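Local atomic coordinates of octopine dehydrogenase (Pecten maximus, PDB entry 3C7A), a protein that catalyses the reductive condensation of L-arginine with pyruvate, using NADH, to form D-octopine, and the reverse oxidation of octopine with NAD+. Residues V106-S117 / K132-T143. Residues are numbered along the deposited sequence; the frame is centred on the assembly and turned at random.
Sequences VQDSALIVGLPS and KAAAVSMMSFET. With EDO (1,2-ethanediol), chain D; EDO (1,2-ethanediol), chain C.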
ATOM      1  N   VAL A 106      23.936   1.287   1.786  1.00 15.20           N
ATOM      2  CA  VAL A 106      23.331  -0.012   1.439  1.00 15.01           C
ATOM      3  C   VAL A 106      24.252  -0.894   0.566  1.00 14.95           C
ATOM      4  O   VAL A 106      24.855  -0.408  -0.397  1.00 14.79           O
ATOM      5  CB  VAL A 106      21.911   0.175   0.799  1.00 15.06           C
ATOM      6  CG1 VAL A 106      21.985   0.945  -0.523  1.00 15.06           C
ATOM      7  CG2 VAL A 106      21.194  -1.163   0.618  1.00 15.04           C
ATOM      8  N   GLN A 107      24.354  -2.182   0.911  1.00 14.79           N
ATOM      9  CA  GLN A 107      25.236  -3.122   0.193  1.00 14.75           C
ATOM     10  C   GLN A 107      24.581  -3.778  -1.037  1.00 14.68           C
ATOM     11  O   GLN A 107      23.351  -3.831  -1.142  1.00 14.56           O
ATOM     12  CB  GLN A 107      25.837  -4.178   1.144  1.00 14.72           C
ATOM     13  CG  GLN A 107      24.859  -5.225   1.701  1.00 14.77           C
ATOM     14  CD  GLN A 107      25.555  -6.334   2.494  1.00 14.89           C
ATOM     15  OE1 GLN A 107      26.662  -6.758   2.158  1.00 15.13           O
ATOM     16  NE2 GLN A 107      24.897  -6.812   3.546  1.00 15.09           N
ATOM     17  N   ASP A 108      25.417  -4.277  -1.951  1.00 14.56           N
ATOM     18  CA  ASP A 108      24.967  -4.888  -3.212  1.00 14.52           C
ATOM     19  C   ASP A 108      23.966  -6.045  -3.052  1.00 14.38           C
ATOM     20  O   ASP A 108      23.045  -6.185  -3.860  1.00 14.28           O
ATOM     21  CB  ASP A 108      26.171  -5.362  -4.047  1.00 14.55           C
ATOM     22  CG  ASP A 108      26.825  -4.238  -4.858  1.00 14.94           C
ATOM     23  OD1 ASP A 108      26.421  -3.061  -4.734  1.00 14.98           O
ATOM     24  OD2 ASP A 108      27.760  -4.542  -5.632  1.00 15.09           O
ATOM     25  N   SER A 109      24.146  -6.862  -2.012  1.00 14.21           N
ATOM     26  CA  SER A 109      23.336  -8.074  -1.827  1.00 14.06           C
ATOM     27  C   SER A 109      22.079  -7.900  -0.954  1.00 13.89           C
ATOM     28  O   SER A 109      21.517  -8.886  -0.467  1.00 14.10           O
ATOM     29  CB  SER A 109      24.207  -9.219  -1.287  1.00 14.16           C
ATOM     30  OG  SER A 109      24.580  -8.998   0.066  1.00 14.38           O
ATOM     31  N   ALA A 110      21.625  -6.660  -0.779  1.00 13.54           N
ATOM     32  CA  ALA A 110      20.472  -6.365   0.084  1.00 13.19           C
ATOM     33  C   ALA A 110      19.111  -6.645  -0.571  1.00 12.98           C
ATOM     34  O   ALA A 110      18.964  -6.538  -1.792  1.00 12.95           O
ATOM     35  CB  ALA A 110      20.538  -4.924   0.579  1.00 13.18           C
ATOM     36  N   LEU A 111      18.129  -7.001   0.260  1.00 12.71           N
ATOM     37  CA  LEU A 111      16.736  -7.188  -0.163  1.00 12.53           C
ATOM     38  C   LEU A 111      15.840  -6.096   0.439  1.00 12.33           C
ATOM     39  O   LEU A 111      15.712  -5.995   1.662  1.00 12.28           O
ATOM     40  CB  LEU A 111      16.235  -8.585   0.242  1.00 12.53           C
ATOM     41  CG  LEU A 111      14.761  -8.975   0.041  1.00 12.64           C
ATOM     42  CD1 LEU A 111      14.416  -9.182  -1.436  1.00 12.67           C
ATOM     43  CD2 LEU A 111      14.419 -10.223   0.843  1.00 12.50           C
ATOM     44  N   ILE A 112      15.224  -5.292  -0.429  1.00 12.10           N
ATOM     45  CA  ILE A 112      14.388  -4.151  -0.017  1.00 11.87           C
ATOM     46  C   ILE A 112      12.888  -4.475  -0.160  1.00 11.68           C
ATOM     47  O   ILE A 112      12.436  -4.856  -1.243  1.00 11.54           O
ATOM     48  CB  ILE A 112      14.758  -2.864  -0.814  1.00 11.90           C
ATOM     49  CG1 ILE A 112      16.268  -2.590  -0.713  1.00 11.95           C
ATOM     50  CG2 ILE A 112      13.939  -1.657  -0.331  1.00 11.86           C
ATOM     51  CD1 ILE A 112      16.795  -1.521  -1.665  1.00 11.99           C
ATOM     52  N   VAL A 113      12.135  -4.310   0.933  1.00 11.44           N
ATOM     53  CA  VAL A 113      10.729  -4.757   1.026  1.00 11.35           C
ATOM     54  C   VAL A 113       9.741  -3.630   1.391  1.00 11.39           C
ATOM     55  O   VAL A 113      10.004  -2.833   2.297  1.00 11.20           O
ATOM     56  CB  VAL A 113      10.569  -5.912   2.074  1.00 11.43           C
ATOM     57  CG1 VAL A 113       9.166  -6.522   2.021  1.00 11.38           C
ATOM     58  CG2 VAL A 113      11.625  -7.001   1.874  1.00 11.03           C
ATOM     59  N   GLY A 114       8.603  -3.583   0.693  1.00 11.30           N
ATOM     60  CA  GLY A 114       7.513  -2.649   1.015  1.00 11.38           C
ATOM     61  C   GLY A 114       6.304  -3.340   1.633  1.00 11.48           C
ATOM     62  O   GLY A 114       5.673  -4.186   0.993  1.00 11.30           O
ATOM     63  N   LEU A 115       5.974  -2.971   2.874  1.00 11.64           N
ATOM     64  CA  LEU A 115       4.923  -3.652   3.645  1.00 11.81           C
ATOM     65  C   LEU A 115       3.935  -2.680   4.328  1.00 11.93           C
ATOM     66  O   LEU A 115       4.074  -2.394   5.522  1.00 11.73           O
ATOM     67  CB  LEU A 115       5.567  -4.597   4.680  1.00 11.86           C
ATOM     68  CG  LEU A 115       4.724  -5.618   5.466  1.00 11.88           C
ATOM     69  CD1 LEU A 115       4.439  -6.872   4.646  1.00 11.90           C
ATOM     70  CD2 LEU A 115       5.404  -5.985   6.780  1.00 11.82           C
ATOM     71  N   PRO A 116       2.933  -2.170   3.578  1.00 12.08           N
ATOM     72  CA  PRO A 116       2.669  -2.354   2.148  1.00 12.18           C
ATOM     73  C   PRO A 116       3.328  -1.290   1.255  1.00 12.34           C
ATOM     74  O   PRO A 116       3.676  -0.203   1.728  1.00 12.28           O
ATOM     75  CB  PRO A 116       1.143  -2.242   2.070  1.00 12.20           C
ATOM     76  CG  PRO A 116       0.775  -1.305   3.195  1.00 12.15           C
ATOM     77  CD  PRO A 116       1.901  -1.322   4.210  1.00 12.10           C
ATOM     78  N   SER A 117       3.494  -1.612  -0.024  1.00 12.46           N
ATOM     79  CA  SER A 117       4.195  -0.732  -0.951  1.00 12.75           C
ATOM     80  C   SER A 117       3.306   0.421  -1.399  1.00 12.77           C
ATOM     81  O   SER A 117       3.699   1.586  -1.328  1.00 12.74           O
ATOM     82  CB  SER A 117       4.688  -1.519  -2.167  1.00 12.72           C
ATOM     83  OG  SER A 117       5.826  -2.299  -1.843  1.00 13.35           O
ATOM     84  N   LYS A 132      22.903   1.477  -8.519  1.00 16.37           N
ATOM     85  CA  LYS A 132      22.777   0.514  -7.412  1.00 16.03           C
ATOM     86  C   LYS A 132      21.474  -0.304  -7.467  1.00 15.78           C
ATOM     87  O   LYS A 132      21.437  -1.452  -7.015  1.00 15.67           O
ATOM     88  CB  LYS A 132      22.910   1.244  -6.064  1.00 16.09           C
ATOM     89  CG  LYS A 132      22.747   0.375  -4.803  1.00 16.20           C
ATOM     90  CD  LYS A 132      23.946  -0.539  -4.536  1.00 15.95           C
ATOM     91  CE  LYS A 132      25.090   0.199  -3.852  1.00 15.71           C
ATOM     92  NZ  LYS A 132      26.088  -0.744  -3.271  1.00 15.26           N
ATOM     93  N   ALA A 133      20.423   0.286  -8.038  1.00 15.42           N
ATOM     94  CA  ALA A 133      19.104  -0.355  -8.131  1.00 15.22           C
ATOM     95  C   ALA A 133      19.060  -1.586  -9.052  1.00 15.02           C
ATOM     96  O   ALA A 133      18.101  -2.361  -9.009  1.00 15.05           O
ATOM     97  CB  ALA A 133      18.045   0.668  -8.548  1.00 15.26           C
ATOM     98  N   ALA A 134      20.095  -1.760  -9.873  1.00 14.66           N
ATOM     99  CA  ALA A 134      20.203  -2.919 -10.764  1.00 14.38           C
ATOM    100  C   ALA A 134      20.907  -4.115 -10.105  1.00 14.15           C
ATOM    101  O   ALA A 134      20.906  -5.222 -10.653  1.00 14.04           O
ATOM    102  CB  ALA A 134      20.901  -2.529 -12.067  1.00 14.41           C
ATOM    103  N   ALA A 135      21.497  -3.885  -8.932  1.00 13.84           N
ATOM    104  CA  ALA A 135      22.194  -4.933  -8.182  1.00 13.55           C
ATOM    105  C   ALA A 135      21.312  -5.601  -7.118  1.00 13.36           C
ATOM    106  O   ALA A 135      21.356  -6.823  -6.954  1.00 13.20           O
ATOM    107  CB  ALA A 135      23.476  -4.381  -7.554  1.00 13.57           C
ATOM    108  N   VAL A 136      20.518  -4.798  -6.404  1.00 13.18           N
ATOM    109  CA  VAL A 136      19.620  -5.291  -5.341  1.00 13.04           C
ATOM    110  C   VAL A 136      18.319  -5.912  -5.888  1.00 12.99           C
ATOM    111  O   VAL A 136      18.096  -5.921  -7.101  1.00 12.90           O
ATOM    112  CB  VAL A 136      19.276  -4.170  -4.306  1.00 13.00           C
ATOM    113  CG1 VAL A 136      20.538  -3.646  -3.628  1.00 13.05           C
ATOM    114  CG2 VAL A 136      18.502  -3.023  -4.964  1.00 12.93           C
ATOM    115  N   SER A 137      17.477  -6.428  -4.985  1.00 12.98           N
ATOM    116  CA  SER A 137      16.140  -6.952  -5.324  1.00 12.94           C
ATOM    117  C   SER A 137      15.016  -6.120  -4.683  1.00 12.90           C
ATOM    118  O   SER A 137      15.209  -5.532  -3.615  1.00 12.88           O
ATOM    119  CB  SER A 137      16.008  -8.418  -4.895  1.00 13.01           C
ATOM    120  OG  SER A 137      16.858  -9.268  -5.649  1.00 13.15           O
ATOM    121  N   MET A 138      13.846  -6.085  -5.333  1.00 12.74           N
ATOM    122  CA  MET A 138      12.685  -5.302  -4.860  1.00 12.73           C
ATOM    123  C   MET A 138      11.414  -6.170  -4.686  1.00 12.71           C
ATOM    124  O   MET A 138      10.962  -6.811  -5.640  1.00 12.65           O
ATOM    125  CB  MET A 138      12.417  -4.108  -5.806  1.00 12.76           C
ATOM    126  CG  MET A 138      13.542  -3.052  -5.867  1.00 12.59           C
ATOM    127  SD  MET A 138      13.347  -1.727  -7.106  1.00 12.85           S
ATOM    128  CE  MET A 138      13.828  -2.573  -8.613  1.00 12.54           C
ATOM    129  N   MET A 139      10.844  -6.168  -3.473  1.00 12.67           N
ATOM    130  CA  MET A 139       9.709  -7.038  -3.083  1.00 12.63           C
ATOM    131  C   MET A 139       8.497  -6.221  -2.582  1.00 12.71           C
ATOM    132  O   MET A 139       8.653  -5.373  -1.702  1.00 12.66           O
ATOM    133  CB  MET A 139      10.176  -8.026  -1.995  1.00 12.63           C
ATOM    134  CG  MET A 139       9.258  -9.226  -1.718  1.00 12.54           C
ATOM    135  SD  MET A 139       9.896 -10.322  -0.415  1.00 12.51           S
ATOM    136  CE  MET A 139       8.739 -11.687  -0.499  1.00 12.58           C
ATOM    137  N   SER A 140       7.301  -6.488  -3.123  1.00 12.79           N
ATOM    138  CA  SER A 140       6.086  -5.688  -2.821  1.00 12.90           C
ATOM    139  C   SER A 140       4.836  -6.483  -2.374  1.00 12.97           C
ATOM    140  O   SER A 140       4.308  -7.295  -3.140  1.00 12.80           O
ATOM    141  CB  SER A 140       5.714  -4.811  -4.028  1.00 12.92           C
ATOM    142  OG  SER A 140       6.726  -3.864  -4.328  1.00 13.16           O
ATOM    143  N   PHE A 141       4.355  -6.209  -1.156  1.00 13.03           N
ATOM    144  CA  PHE A 141       3.174  -6.887  -0.570  1.00 13.21           C
ATOM    145  C   PHE A 141       1.843  -6.146  -0.808  1.00 13.38           C
ATOM    146  O   PHE A 141       1.828  -4.920  -0.956  1.00 13.34           O
ATOM    147  CB  PHE A 141       3.376  -7.110   0.938  1.00 13.16           C
ATOM    148  CG  PHE A 141       4.257  -8.289   1.276  1.00 13.12           C
ATOM    149  CD1 PHE A 141       5.642  -8.147   1.344  1.00 13.02           C
ATOM    150  CD2 PHE A 141       3.699  -9.538   1.538  1.00 13.17           C
ATOM    151  CE1 PHE A 141       6.461  -9.236   1.660  1.00 13.05           C
ATOM    152  CE2 PHE A 141       4.507 -10.634   1.856  1.00 13.44           C
ATOM    153  CZ  PHE A 141       5.891 -10.482   1.917  1.00 13.32           C
ATOM    154  N   GLU A 142       0.733  -6.893  -0.815  1.00 13.59           N
ATOM    155  CA  GLU A 142      -0.595  -6.341  -1.167  1.00 13.88           C
ATOM    156  C   GLU A 142      -1.273  -5.459  -0.097  1.00 14.03           C
ATOM    157  O   GLU A 142      -1.954  -4.486  -0.440  1.00 14.07           O
ATOM    158  CB  GLU A 142      -1.556  -7.436  -1.685  1.00 13.95           C
ATOM    159  CG  GLU A 142      -1.958  -8.519  -0.672  1.00 13.81           C
ATOM    160  CD  GLU A 142      -2.927  -9.559  -1.243  1.00 14.10           C
ATOM    161  OE1 GLU A 142      -3.917  -9.177  -1.907  1.00 14.71           O
ATOM    162  OE2 GLU A 142      -2.707 -10.768  -1.012  1.00 13.71           O
ATOM    163  N   THR A 143      -1.091  -5.810   1.178  1.00 14.11           N
ATOM    164  CA  THR A 143      -1.620  -5.038   2.323  1.00 14.19           C
ATOM    165  C   THR A 143      -0.889  -5.418   3.628  1.00 14.17           C
ATOM    166  O   THR A 143       0.031  -6.237   3.602  1.00 14.15           O
ATOM    167  CB  THR A 143      -3.177  -5.175   2.461  1.00 14.25           C
ATOM    168  OG1 THR A 143      -3.676  -4.203   3.390  1.00 14.51           O
ATOM    169  CG2 THR A 143      -3.587  -6.580   2.910  1.00 14.16           C
TER
HETATM  170  C1  EDO D 407      28.592  -1.895  -1.173  1.00 34.76           C
HETATM  171  O1  EDO D 407      29.644  -0.995  -0.808  1.00 35.03           O
HETATM  172  C2  EDO D 407      29.112  -2.915  -2.179  1.00 34.51           C
HETATM  173  O2  EDO D 407      28.872  -4.237  -1.686  1.00 34.27           O
HETATM  174  C1  EDO C 406      -7.746  -6.461  -3.591  1.00 16.99           C
HETATM  175  O1  EDO C 406      -7.509  -5.086  -3.918  1.00 16.48           O
HETATM  176  C2  EDO C 406      -6.442  -7.248  -3.675  1.00 17.07           C
HETATM  177  O2  EDO C 406      -5.599  -6.904  -2.568  1.00 17.16           O
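K132 NZ forms a salt bridge with D108 OD1 (2.8 Å) and also bonds V106 O (3.1 Å), joining the segments that lead into the N-terminal ends of two parallel strands, 111-114 and 137-141, of a beta-alpha-beta unit in the Rossmann-type NAD-binding domain. Bends at chi2 and chi3 (73° and 81°) curl the lysine chain back to reach both oxygens, a span that suits a long, flexible cation. With an alanine here, the D108 carboxylate is likely to be left without its charge mate, and V106 O without this donor. Between the strands, I112 and G114 donate to S137 O and M139 O, while M139 and F141 donate back to I112 O and G114 O. S140, on strand 137-141, and S117, just beyond the cis-proline, are small enough for their OG atoms to meet in a 3.1 Å hydrogen bond, and S140 OG also bonds E122. G114, lacking a CB, lets S117 OG sit close by its backbone. Among the apolar residues, I112 CD1 meets V136 CG2 on one face of the sheet, and on the other L111 CD1 lies 3.9 Å from S137 CB. P116, which follows a cis peptide bond, packs CB on CA of the pyruvate-binding T143 and touches the NAD. The F141 ring, broad enough for two aliphatic neighbours, takes V113 CG1 beside CE1 (3.8 Å), while L115 CD1 makes a CH-pi contact over one face, 4.0 Å from the ring centroid.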